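Local coordinates for CobC (Shigella flexneri 2a, PDB 6NRU), which probably removes the phosphate from adenosylcobalamin 5'-phosphate and alpha-ribazole 5'-phosphate in the assembly of the nucleotide loop of vitamin B12, at residues 4-9 against 145-150. Sequence-based numbering, arbitrary orientation.
Sequences MRLWLI and QNILIV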
loop_
_atom_site.group_PDB
_atom_site.type_symbol
_atom_site.label_atom_id
_atom_site.label_comp_id
_atom_site.label_asym_id
_atom_site.label_seq_id
_atom_site.Cartn_x
_atom_site.Cartn_y
_atom_site.Cartn_z
HETATM N N MSE A 4 -13.983 1.684 -13.985
HETATM C CA MSE A 4 -13.456 0.651 -13.105
HETATM C C MSE A 4 -13.422 1.123 -11.657
HETATM O O MSE A 4 -13.479 2.321 -11.383
HETATM C CB MSE A 4 -12.052 0.239 -13.544
HETATM C CG MSE A 4 -11.036 1.367 -13.493
HETATM SE SE MSE A 4 -9.211 0.769 -13.832
HETATM C CE MSE A 4 -9.484 -0.068 -15.566
ATOM N N ARG A 5 -13.327 0.172 -10.730
ATOM C CA ARG A 5 -13.185 0.479 -9.314
ATOM C C ARG A 5 -11.984 -0.262 -8.748
ATOM O O ARG A 5 -11.855 -1.477 -8.929
ATOM C CB ARG A 5 -14.435 0.102 -8.521
ATOM C CG ARG A 5 -14.210 0.153 -7.021
ATOM C CD ARG A 5 -15.486 -0.087 -6.260
ATOM N NE ARG A 5 -16.319 1.106 -6.192
ATOM C CZ ARG A 5 -17.148 1.370 -5.191
ATOM N NH1 ARG A 5 -17.876 2.479 -5.202
ATOM N NH2 ARG A 5 -17.251 0.521 -4.176
ATOM N N LEU A 6 -11.117 0.470 -8.056
ATOM C CA LEU A 6 -9.975 -0.109 -7.360
ATOM C C LEU A 6 -10.340 -0.290 -5.894
ATOM O O LEU A 6 -10.650 0.687 -5.204
ATOM C CB LEU A 6 -8.741 0.780 -7.501
ATOM C CG LEU A 6 -8.498 1.342 -8.904
ATOM C CD1 LEU A 6 -7.298 2.268 -8.908
ATOM C CD2 LEU A 6 -8.312 0.212 -9.907
ATOM N N TRP A 7 -10.327 -1.533 -5.429
ATOM C CA TRP A 7 -10.520 -1.829 -4.018
ATOM C C TRP A 7 -9.149 -1.886 -3.360
ATOM O O TRP A 7 -8.328 -2.743 -3.704
ATOM C CB TRP A 7 -11.278 -3.142 -3.833
ATOM C CG TRP A 7 -12.601 -3.178 -4.547
ATOM C CD1 TRP A 7 -12.808 -3.344 -5.887
ATOM C CD2 TRP A 7 -13.901 -3.040 -3.957
ATOM N NE1 TRP A 7 -14.152 -3.319 -6.166
ATOM C CE2 TRP A 7 -14.845 -3.136 -4.997
ATOM C CE3 TRP A 7 -14.357 -2.846 -2.648
ATOM C CZ2 TRP A 7 -16.220 -3.042 -4.771
ATOM C CZ3 TRP A 7 -15.720 -2.755 -2.427
ATOM C CH2 TRP A 7 -16.635 -2.852 -3.482
ATOM N N LEU A 8 -8.894 -0.968 -2.435
ATOM C CA LEU A 8 -7.577 -0.808 -1.834
ATOM C C LEU A 8 -7.548 -1.470 -0.464
ATOM O O LEU A 8 -8.415 -1.210 0.377
ATOM C CB LEU A 8 -7.218 0.674 -1.713
ATOM C CG LEU A 8 -7.493 1.513 -2.964
ATOM C CD1 LEU A 8 -7.127 2.972 -2.743
ATOM C CD2 LEU A 8 -6.744 0.947 -4.164
ATOM N N ILE A 9 -6.550 -2.322 -0.244
ATOM C CA ILE A 9 -6.332 -2.973 1.043
ATOM C C ILE A 9 -4.855 -2.853 1.390
ATOM O O ILE A 9 -3.995 -3.293 0.619
ATOM C CB ILE A 9 -6.756 -4.451 1.030
ATOM C CG1 ILE A 9 -8.279 -4.574 1.009
ATOM C CG2 ILE A 9 -6.175 -5.183 2.235
ATOM C CD1 ILE A 9 -8.770 -5.998 1.183
ATOM N N GLN A 145 -13.446 -4.669 -14.031
ATOM C CA GLN A 145 -14.422 -3.833 -13.343
ATOM C C GLN A 145 -14.134 -3.645 -11.863
ATOM O O GLN A 145 -14.356 -2.553 -11.335
ATOM C CB GLN A 145 -15.829 -4.421 -13.507
ATOM C CG GLN A 145 -16.459 -4.159 -14.870
ATOM C CD GLN A 145 -17.493 -5.207 -15.254
ATOM O OE1 GLN A 145 -17.575 -5.623 -16.411
ATOM N NE2 GLN A 145 -18.292 -5.635 -14.282
ATOM N N ASN A 146 -13.652 -4.678 -11.170
ATOM C CA ASN A 146 -13.407 -4.621 -9.727
ATOM C C ASN A 146 -12.024 -5.199 -9.448
ATOM O O ASN A 146 -11.875 -6.401 -9.216
ATOM C CB ASN A 146 -14.493 -5.362 -8.955
ATOM C CG ASN A 146 -15.841 -4.676 -9.049
ATOM O OD1 ASN A 146 -16.125 -3.729 -8.314
ATOM N ND2 ASN A 146 -16.682 -5.149 -9.964
ATOM N N ILE A 147 -11.019 -4.331 -9.456
ATOM C CA ILE A 147 -9.633 -4.719 -9.238
ATOM C C ILE A 147 -9.296 -4.482 -7.773
ATOM O O ILE A 147 -9.442 -3.364 -7.266
ATOM C CB ILE A 147 -8.685 -3.934 -10.157
ATOM C CG1 ILE A 147 -9.161 -4.024 -11.609
ATOM C CG2 ILE A 147 -7.260 -4.437 -10.009
ATOM C CD1 ILE A 147 -8.404 -3.128 -12.559
ATOM N N LEU A 148 -8.852 -5.534 -7.091
ATOM C CA LEU A 148 -8.402 -5.431 -5.710
ATOM C C LEU A 148 -6.897 -5.197 -5.685
ATOM O O LEU A 148 -6.141 -5.917 -6.346
ATOM C CB LEU A 148 -8.748 -6.699 -4.930
ATOM C CG LEU A 148 -8.058 -6.843 -3.573
ATOM C CD1 LEU A 148 -8.572 -5.801 -2.582
ATOM C CD2 LEU A 148 -8.228 -8.250 -3.027
ATOM N N ILE A 149 -6.468 -4.196 -4.922
ATOM C CA ILE A 149 -5.059 -3.840 -4.804
ATOM C C ILE A 149 -4.627 -4.065 -3.362
ATOM O O ILE A 149 -5.176 -3.448 -2.440
ATOM C CB ILE A 149 -4.801 -2.389 -5.232
ATOM C CG1 ILE A 149 -5.142 -2.208 -6.710
ATOM C CG2 ILE A 149 -3.355 -2.002 -4.954
ATOM C CD1 ILE A 149 -4.750 -0.858 -7.260
ATOM N N VAL A 150 -3.647 -4.942 -3.170
ATOM C CA VAL A 150 -3.077 -5.229 -1.857
ATOM C C VAL A 150 -1.674 -4.639 -1.836
ATOM O O VAL A 150 -0.779 -5.112 -2.548
ATOM C CB VAL A 150 -3.049 -6.735 -1.558
ATOM C CG1 VAL A 150 -2.635 -6.979 -0.116
ATOM C CG2 VAL A 150 -4.406 -7.365 -1.849
#
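Trp7 and Asn146 join side chains by one hydrogen bond across two parallel strands, 5-9 and 146-150, whose short axes run 25° apart. Trp7 NE1 lies 2.9 Å from Asn146 OD1; the bond uses an in-plane lone pair of the amide and stays within 4° of the indole plane. With CG of Trp7 anti to its carbonyl carbon (chi1 -56°), the indole stands out from the sheet with its pyrrole N-H edge turned back toward Asn146, and Arg5 CD sits over the rim of one ring face, 3.2 Å above its plane. The hollow between Trp7 and Ile9 receives the Leu148 CD1 methyl, 4.0 Å from Trp7 CB and 3.8 Å from Ile9 CD1. On the other face of the sheet Leu6 lies side by side with Ile147 (CD2 to CB 4.2 Å), as Leu8 does with Ile149, and the Ile149 CD1 methyl wedges between Leu6 CB (4.3 Å) and Leu8 CD2 (4.1 Å). Five backbone hydrogen bonds fix this parallel register, among them the nearly straight Ile149 N to Trp7 O (2.7 Å). The pair forms the centre of the histidine phosphatase sheet, between strands 52-55 and 181-187. Helix 153-163 packs on Leu6, Leu8 and Ile149; on the opposite face helix 59-69 meets Ile9 and Val150, close to His11, the likely phosphohistidine, while Arg5 forms a salt bridge with Asp185 of strand 181-187.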